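Long-range contacts in Rep protein (Adeno-associated virus - 5, PDB 1M55), which probably nicks viral DNA at the replication origin, using the metal-dependent endonuclease domain of a rolling-circle type replication protein: residues V9-D14 with F88-L93; Q33-P38 with Q52-D57; F81-E86 with E161-W166. One frame throughout, in Å; residues are numbered along the deposited sequence.

Contact 1 (V9-D14 with F88-L93); sequences VRVPFD and FHLHTL. With ZN (zinc ion), chain C.
V9 and L90 face each other as an antiparallel hydrogen-bonded pair. V9 N gives its proton to L90 O at 3.0 Å, and L90 N returns one to V9 O at 2.8 Å. Next along is the non-hydrogen-bonded pair of R10 and H89, where the CA atoms close to 4.2 Å. V11 N then donates to F88 O over 2.8 Å, at 168° a straighter bond than either of the first two. This is the tight part: V9, V11 and L90 are buried, and helix 50-71 packs on the last two, V55 on V11 and I59 on L90.

Beyond V11 the two chains part and the contact loosens. Here a water takes over from direct bonding, giving a proton to V11 O and accepting one from F88 N, 2.9 Å away. It sits at the edges of the F13 and F88 rings, in the plane of each. The rings themselves, both partly exposed, stand at 90° with CE2 of F13 3.7 Å from CD1 of F88.

On the face opposite L90, H89 has CG between its backbone N and carbonyl carbon (chi1 59°), which carries the ring to a zinc ion, bound through H89 NE2; H91 NE2 binds the same ion at 2.0 Å. E82 is the third protein ligand. Each imidazole is oriented by its other nitrogen: H89 ND1 bonds to Y87 O, H91 ND1 to E6 OE2. Two metal-binding histidines on one side of a strand, with a hydrophobic residue between them facing the core, are the HUH motif of rolling-circle replication nucleases.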
# COMPACT_ATOMS: atom_id res chain seq x y z
N VAL A 9 -3.09 -5.06 0.26
CA VAL A 9 -2.44 -5.98 -0.64
C VAL A 9 -1.27 -6.68 0.05
O VAL A 9 -0.34 -6.03 0.53
CB VAL A 9 -1.90 -5.26 -1.91
CG1 VAL A 9 -1.24 -6.27 -2.85
CG2 VAL A 9 -3.02 -4.53 -2.63
N ARG A 10 -1.36 -8.00 0.17
CA ARG A 10 -0.29 -8.78 0.77
C ARG A 10 0.75 -8.95 -0.33
O ARG A 10 0.42 -9.34 -1.45
CB ARG A 10 -0.83 -10.12 1.27
CG ARG A 10 -1.70 -9.96 2.50
CD ARG A 10 -2.40 -11.24 2.88
NE ARG A 10 -3.03 -11.11 4.19
CZ ARG A 10 -3.88 -12.00 4.70
NH1 ARG A 10 -4.21 -13.08 4.01
NH2 ARG A 10 -4.39 -11.81 5.91
N VAL A 11 1.99 -8.61 -0.01
CA VAL A 11 3.09 -8.64 -0.98
C VAL A 11 3.79 -9.99 -1.14
O VAL A 11 4.47 -10.46 -0.22
CB VAL A 11 4.13 -7.54 -0.63
CG1 VAL A 11 5.30 -7.56 -1.61
CG2 VAL A 11 3.47 -6.17 -0.64
N PRO A 12 3.64 -10.62 -2.32
CA PRO A 12 4.27 -11.92 -2.61
C PRO A 12 5.74 -11.71 -2.96
O PRO A 12 6.08 -10.77 -3.68
CB PRO A 12 3.49 -12.41 -3.83
CG PRO A 12 2.25 -11.52 -3.91
CD PRO A 12 2.79 -10.21 -3.45
N PHE A 13 6.62 -12.59 -2.48
CA PHE A 13 8.05 -12.47 -2.77
C PHE A 13 8.81 -13.80 -2.70
O PHE A 13 9.89 -13.92 -3.27
CB PHE A 13 8.70 -11.46 -1.81
CG PHE A 13 8.76 -11.93 -0.38
CD1 PHE A 13 9.82 -12.70 0.08
CD2 PHE A 13 7.74 -11.61 0.51
CE1 PHE A 13 9.86 -13.16 1.40
CE2 PHE A 13 7.77 -12.06 1.83
CZ PHE A 13 8.84 -12.84 2.27
N ASP A 14 8.26 -14.76 -1.98
CA ASP A 14 8.89 -16.07 -1.80
C ASP A 14 8.55 -16.98 -2.98
O ASP A 14 7.38 -17.33 -3.16
CB ASP A 14 8.37 -16.68 -0.49
CG ASP A 14 9.22 -17.83 0.01
OD1 ASP A 14 9.74 -17.72 1.14
OD2 ASP A 14 9.36 -18.84 -0.70
N PHE A 88 4.02 -9.12 4.59
CA PHE A 88 4.42 -7.76 4.26
C PHE A 88 3.15 -7.35 3.51
O PHE A 88 2.59 -8.14 2.73
CB PHE A 88 5.60 -7.75 3.30
CG PHE A 88 6.92 -7.97 3.97
CD1 PHE A 88 7.40 -9.26 4.19
CD2 PHE A 88 7.69 -6.88 4.38
CE1 PHE A 88 8.63 -9.46 4.82
CE2 PHE A 88 8.91 -7.07 5.01
CZ PHE A 88 9.39 -8.36 5.23
N HIS A 89 2.65 -6.15 3.75
CA HIS A 89 1.42 -5.74 3.09
C HIS A 89 1.32 -4.24 2.94
O HIS A 89 2.02 -3.48 3.61
CB HIS A 89 0.21 -6.27 3.87
CG HIS A 89 0.15 -5.79 5.29
ND1 HIS A 89 0.88 -6.34 6.32
CD2 HIS A 89 -0.53 -4.75 5.83
CE1 HIS A 89 0.64 -5.62 7.42
NE2 HIS A 89 -0.22 -4.65 7.17
N LEU A 90 0.45 -3.83 2.03
CA LEU A 90 0.22 -2.42 1.75
C LEU A 90 -1.19 -1.99 2.14
O LEU A 90 -2.16 -2.67 1.79
CB LEU A 90 0.37 -2.16 0.25
CG LEU A 90 1.74 -2.28 -0.41
CD1 LEU A 90 1.57 -2.55 -1.90
CD2 LEU A 90 2.55 -1.02 -0.16
N HIS A 91 -1.28 -0.92 2.92
CA HIS A 91 -2.57 -0.34 3.26
C HIS A 91 -2.69 0.68 2.14
O HIS A 91 -1.94 1.66 2.09
CB HIS A 91 -2.54 0.39 4.61
CG HIS A 91 -2.57 -0.54 5.78
ND1 HIS A 91 -3.72 -0.88 6.46
CD2 HIS A 91 -1.57 -1.21 6.38
CE1 HIS A 91 -3.38 -1.74 7.43
NE2 HIS A 91 -2.09 -1.97 7.43
N THR A 92 -3.58 0.41 1.20
CA THR A 92 -3.76 1.28 0.04
C THR A 92 -5.03 2.12 0.16
O THR A 92 -6.14 1.62 -0.06
CB THR A 92 -3.79 0.43 -1.25
OG1 THR A 92 -2.76 -0.57 -1.17
CG2 THR A 92 -3.56 1.29 -2.47
N LEU A 93 -4.87 3.38 0.56
CA LEU A 93 -6.00 4.29 0.69
C LEU A 93 -6.08 5.13 -0.58
O LEU A 93 -5.13 5.85 -0.91
CB LEU A 93 -5.83 5.22 1.89
CG LEU A 93 -5.87 4.65 3.30
CD1 LEU A 93 -5.63 5.77 4.30
CD2 LEU A 93 -7.21 3.98 3.55
ZN ZN C . -0.92 -3.21 8.46
O HOH W 1 4.54 -11.17 2.63

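Contact 2 (Q33-P38 with Q52-D57); sequences QIWELP and QLTVAD
T54 OG1 has two hydrogen-bond partners: it accepts the indole N-H of W35, with NE1 2.9 Å away, and is also bonded to Q50 O, one turn back in helix 50-71. The indole bond runs at 158°, with the oxygen only 2° out of the ring plane. CB of Q33 closes in on the same hydroxyl, 3.3 Å from OG1, and adds an apolar flank.

The rest of the indole is held by carbon. CD2 of L53 lies over one face, 3.7 Å from the centroid of the five-membered ring, a CH-pi contact close to the ring normal. L53 gets its branch there with CG anti to the backbone N (chi1 175°). At the far edge, D57 CB meets W35 CH2 at 3.6 Å, while its carboxylate is turned nearly perpendicular to the indole and makes salt bridges to R60 and R61. W164 of strand 162-167 completes the setting with an edge-to-face ring contact to W35.

With the N-H pinned at one edge, D57 at another and L53 on a face, the indole has little freedom to rotate, and the loop following helix 24-32 is fastened to helix 50-71 by a buried polar bond as well as by apolar contact.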
# COMPACT_ATOMS: atom_id res chain seq x y z
N GLN A 33 17.63 -4.25 -6.97
CA GLN A 33 17.19 -2.88 -6.75
C GLN A 33 17.72 -2.28 -5.45
O GLN A 33 17.46 -2.79 -4.36
CB GLN A 33 15.66 -2.82 -6.76
CG GLN A 33 15.08 -1.43 -6.52
CD GLN A 33 15.38 -0.48 -7.64
OE1 GLN A 33 14.98 -0.70 -8.78
NE2 GLN A 33 16.10 0.60 -7.33
N ILE A 34 18.46 -1.18 -5.57
CA ILE A 34 19.01 -0.50 -4.40
C ILE A 34 18.11 0.68 -4.03
O ILE A 34 17.74 1.47 -4.90
CB ILE A 34 20.44 0.06 -4.68
CG1 ILE A 34 21.36 -1.04 -5.20
CG2 ILE A 34 21.02 0.69 -3.41
CD1 ILE A 34 21.71 -2.10 -4.19
N TRP A 35 17.75 0.78 -2.76
CA TRP A 35 16.91 1.87 -2.28
C TRP A 35 17.75 2.80 -1.41
O TRP A 35 18.68 2.35 -0.74
CB TRP A 35 15.74 1.34 -1.45
CG TRP A 35 14.66 0.73 -2.28
CD1 TRP A 35 14.63 -0.54 -2.79
CD2 TRP A 35 13.45 1.36 -2.71
NE1 TRP A 35 13.48 -0.73 -3.51
CE2 TRP A 35 12.73 0.42 -3.48
CE3 TRP A 35 12.89 2.64 -2.51
CZ2 TRP A 35 11.49 0.71 -4.06
CZ3 TRP A 35 11.66 2.93 -3.09
CH2 TRP A 35 10.97 1.97 -3.85
N GLU A 36 17.43 4.08 -1.45
CA GLU A 36 18.13 5.08 -0.65
C GLU A 36 17.06 5.95 0.01
O GLU A 36 16.00 6.19 -0.57
CB GLU A 36 19.04 5.96 -1.51
CG GLU A 36 20.23 5.22 -2.10
CD GLU A 36 21.21 6.15 -2.82
OE1 GLU A 36 22.39 5.77 -2.96
OE2 GLU A 36 20.79 7.25 -3.24
N LEU A 37 17.33 6.39 1.23
CA LEU A 37 16.40 7.24 1.95
C LEU A 37 16.51 8.66 1.42
O LEU A 37 17.61 9.12 1.11
CB LEU A 37 16.73 7.24 3.44
CG LEU A 37 16.57 5.94 4.22
CD1 LEU A 37 17.23 6.09 5.58
CD2 LEU A 37 15.10 5.59 4.37
N PRO A 38 15.38 9.36 1.26
CA PRO A 38 15.42 10.74 0.78
C PRO A 38 16.08 11.58 1.88
O PRO A 38 16.04 11.21 3.06
CB PRO A 38 13.93 11.09 0.64
CG PRO A 38 13.29 9.77 0.39
CD PRO A 38 13.99 8.87 1.36
N GLN A 52 11.46 -6.83 -0.64
CA GLN A 52 10.02 -6.73 -0.49
C GLN A 52 9.52 -5.34 -0.87
O GLN A 52 8.47 -5.20 -1.50
CB GLN A 52 9.60 -7.07 0.95
CG GLN A 52 9.70 -8.56 1.30
CD GLN A 52 11.10 -9.01 1.70
OE1 GLN A 52 12.04 -8.23 1.73
NE2 GLN A 52 11.22 -10.29 2.01
N LEU A 53 10.29 -4.31 -0.51
CA LEU A 53 9.93 -2.93 -0.85
C LEU A 53 9.91 -2.75 -2.37
O LEU A 53 9.05 -2.04 -2.92
CB LEU A 53 10.91 -1.95 -0.21
CG LEU A 53 10.75 -0.47 -0.56
CD1 LEU A 53 9.34 0.03 -0.24
CD2 LEU A 53 11.80 0.33 0.20
N THR A 54 10.84 -3.41 -3.06
CA THR A 54 10.92 -3.33 -4.51
C THR A 54 9.63 -3.85 -5.14
O THR A 54 9.06 -3.22 -6.04
CB THR A 54 12.16 -4.10 -5.03
OG1 THR A 54 13.34 -3.46 -4.53
CG2 THR A 54 12.19 -4.12 -6.55
N VAL A 55 9.14 -4.98 -4.65
CA VAL A 55 7.89 -5.55 -5.16
C VAL A 55 6.73 -4.62 -4.79
O VAL A 55 5.87 -4.32 -5.62
CB VAL A 55 7.59 -6.95 -4.55
CG1 VAL A 55 6.30 -7.51 -5.14
CG2 VAL A 55 8.73 -7.89 -4.83
N ALA A 56 6.74 -4.16 -3.54
CA ALA A 56 5.69 -3.28 -3.03
C ALA A 56 5.50 -2.00 -3.84
O ALA A 56 4.37 -1.63 -4.17
CB ALA A 56 5.96 -2.94 -1.57
N ASP A 57 6.60 -1.34 -4.18
CA ASP A 57 6.49 -0.10 -4.96
C ASP A 57 5.92 -0.35 -6.34
O ASP A 57 5.13 0.45 -6.84
CB ASP A 57 7.84 0.61 -5.09
CG ASP A 57 7.71 1.99 -5.72
OD1 ASP A 57 6.98 2.84 -5.16
OD2 ASP A 57 8.31 2.22 -6.79

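Contact 3 (F81-E86 with E161-W166); sequences FEKGSE and ELQWAW. With ZN (zinc ion), chain C.
A classic beta bulge interrupts the antiparallel pairing of strands 77-83 and 162-167: F81 stands opposite both Q163 and W164. Its carbonyl oxygen serves the two together, F81 O accepting from Q163 N at 2.9 Å and more distantly from W164 N at 3.3 Å, both donors on the same face of the carbonyl plane. F81 N gives its proton back to W164 O, 2.8 Å away. Past the bulge the register has moved by one, and K83 N donates to E161 O at 2.8 Å.

The side chains divide by face. F81, with CG anti to the backbone N (chi1 -176°), enters the core beneath helix 50-71, and its CB rests 3.9 Å from W166 CZ3. Its CD1 lies 3.5 Å from CB of Q163, the ring nearly perpendicular to the amide farther out. That amide has its own partners: NE2 bonds to P160 O and L47 O, and OE1 accepts from E49 N.

The other face belongs to the zinc site of E82, H89 and H91. E82 runs out as an extended chain and binds the ion through OE1 at 2.1 Å; OE2 turns to Q80 and K157. E161 lies alongside E82 and points the same way. K157 makes salt bridges to both glutamates, which probably offsets the cost of bringing two carboxylates together. Their planes are 87° apart, and E161 OE2 comes within 3.3 Å of the metal-binding E82 OE1, two acceptors with no bond between them.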
# COMPACT_ATOMS: atom_id res chain seq x y z
N PHE A 81 3.45 0.79 3.44
CA PHE A 81 4.00 -0.56 3.36
C PHE A 81 4.43 -0.98 4.77
O PHE A 81 5.20 -0.27 5.43
CB PHE A 81 5.19 -0.58 2.40
CG PHE A 81 5.78 -1.95 2.17
CD1 PHE A 81 7.16 -2.13 2.14
CD2 PHE A 81 4.95 -3.05 1.99
CE1 PHE A 81 7.71 -3.40 1.95
CE2 PHE A 81 5.49 -4.33 1.80
CZ PHE A 81 6.87 -4.49 1.77
N GLU A 82 3.95 -2.14 5.21
CA GLU A 82 4.26 -2.64 6.55
C GLU A 82 4.70 -4.10 6.57
O GLU A 82 4.38 -4.88 5.67
CB GLU A 82 3.02 -2.51 7.45
CG GLU A 82 2.55 -1.09 7.70
CD GLU A 82 1.25 -1.03 8.48
OE1 GLU A 82 0.76 -2.08 8.94
OE2 GLU A 82 0.71 0.08 8.63
N LYS A 83 5.44 -4.44 7.62
CA LYS A 83 5.91 -5.80 7.84
C LYS A 83 5.00 -6.30 8.98
O LYS A 83 5.21 -5.95 10.14
CB LYS A 83 7.37 -5.79 8.29
CG LYS A 83 7.97 -7.15 8.54
CD LYS A 83 9.45 -7.02 8.92
CE LYS A 83 10.16 -8.38 8.90
NZ LYS A 83 9.57 -9.34 9.87
N GLY A 84 3.94 -7.01 8.61
CA GLY A 84 3.02 -7.53 9.60
C GLY A 84 3.53 -8.79 10.27
O GLY A 84 4.64 -9.25 9.99
N SER A 85 2.72 -9.36 11.16
CA SER A 85 3.11 -10.57 11.85
C SER A 85 3.20 -11.76 10.89
O SER A 85 4.06 -12.63 11.05
CB SER A 85 2.12 -10.87 12.98
OG SER A 85 0.79 -10.70 12.52
N GLU A 86 2.32 -11.78 9.89
CA GLU A 86 2.29 -12.86 8.90
C GLU A 86 2.73 -12.46 7.50
O GLU A 86 3.33 -13.27 6.79
CB GLU A 86 0.88 -13.46 8.79
CG GLU A 86 0.52 -14.53 9.82
CD GLU A 86 0.36 -13.98 11.22
OE1 GLU A 86 -0.65 -13.30 11.48
OE2 GLU A 86 1.25 -14.22 12.06
N GLU A 161 7.77 -2.36 11.86
CA GLU A 161 6.44 -2.56 11.27
C GLU A 161 6.30 -1.62 10.08
O GLU A 161 5.87 -2.02 9.00
CB GLU A 161 5.32 -2.31 12.27
CG GLU A 161 3.95 -2.57 11.66
CD GLU A 161 2.79 -2.35 12.60
OE1 GLU A 161 3.01 -2.08 13.80
OE2 GLU A 161 1.63 -2.43 12.14
N LEU A 162 6.62 -0.35 10.29
CA LEU A 162 6.57 0.64 9.22
C LEU A 162 7.78 0.36 8.34
O LEU A 162 8.91 0.32 8.82
CB LEU A 162 6.67 2.06 9.78
CG LEU A 162 6.89 3.18 8.75
CD1 LEU A 162 5.71 3.24 7.79
CD2 LEU A 162 7.07 4.51 9.45
N GLN A 163 7.54 0.15 7.05
CA GLN A 163 8.61 -0.12 6.10
C GLN A 163 8.81 1.06 5.15
O GLN A 163 9.95 1.44 4.86
CB GLN A 163 8.31 -1.39 5.31
CG GLN A 163 8.43 -2.68 6.12
CD GLN A 163 9.88 -3.11 6.32
OE1 GLN A 163 10.66 -3.15 5.37
NE2 GLN A 163 10.23 -3.44 7.55
N TRP A 164 7.72 1.66 4.69
CA TRP A 164 7.78 2.79 3.76
C TRP A 164 6.37 3.34 3.57
O TRP A 164 5.40 2.70 3.97
CB TRP A 164 8.32 2.31 2.41
CG TRP A 164 9.04 3.35 1.60
CD1 TRP A 164 8.51 4.17 0.64
CD2 TRP A 164 10.45 3.63 1.63
NE1 TRP A 164 9.50 4.93 0.06
CE2 TRP A 164 10.70 4.62 0.65
CE3 TRP A 164 11.52 3.14 2.38
CZ2 TRP A 164 11.98 5.12 0.40
CZ3 TRP A 164 12.80 3.64 2.13
CH2 TRP A 164 13.01 4.62 1.15
N ALA A 165 6.26 4.51 2.97
CA ALA A 165 4.95 5.10 2.70
C ALA A 165 5.07 6.11 1.57
O ALA A 165 6.15 6.66 1.34
CB ALA A 165 4.38 5.77 3.96
N TRP A 166 3.97 6.31 0.85
CA TRP A 166 3.92 7.24 -0.28
C TRP A 166 2.58 7.95 -0.24
O TRP A 166 1.57 7.39 0.20
CB TRP A 166 3.97 6.48 -1.61
CG TRP A 166 5.12 5.53 -1.82
CD1 TRP A 166 6.25 5.77 -2.55
CD2 TRP A 166 5.19 4.16 -1.41
NE1 TRP A 166 7.01 4.62 -2.64
CE2 TRP A 166 6.38 3.62 -1.95
CE3 TRP A 166 4.35 3.33 -0.66
CZ2 TRP A 166 6.75 2.28 -1.76
CZ3 TRP A 166 4.72 2.00 -0.47
CH2 TRP A 166 5.91 1.49 -1.02
ZN ZN C . -0.92 -3.21 8.46

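How the contacts relate
Contacts 1 and 3 are pairings within one antiparallel sheet. They meet through the adjoining strands 77-83 and 88-95, where the backbones of E82 and H89 are hydrogen-bonded, and they divide the protein ligands of one zinc ion: two histidines from contact 1, one glutamate from contact 3. Contacts 2 and 3 are buried, although contact 2 lies farther from the chain centre; contact 1 is only partly buried, looser at its F13 and F88 end, where a water bridges the chains. Contact 2 has no strand: its chemistry is that of side chains, whereas main-chain bonds dominate the other two. Helix 50-71 joins all three on the sheet face away from that ion: L53 and A56 pack on F81, and A56 O lies near L90 CD1.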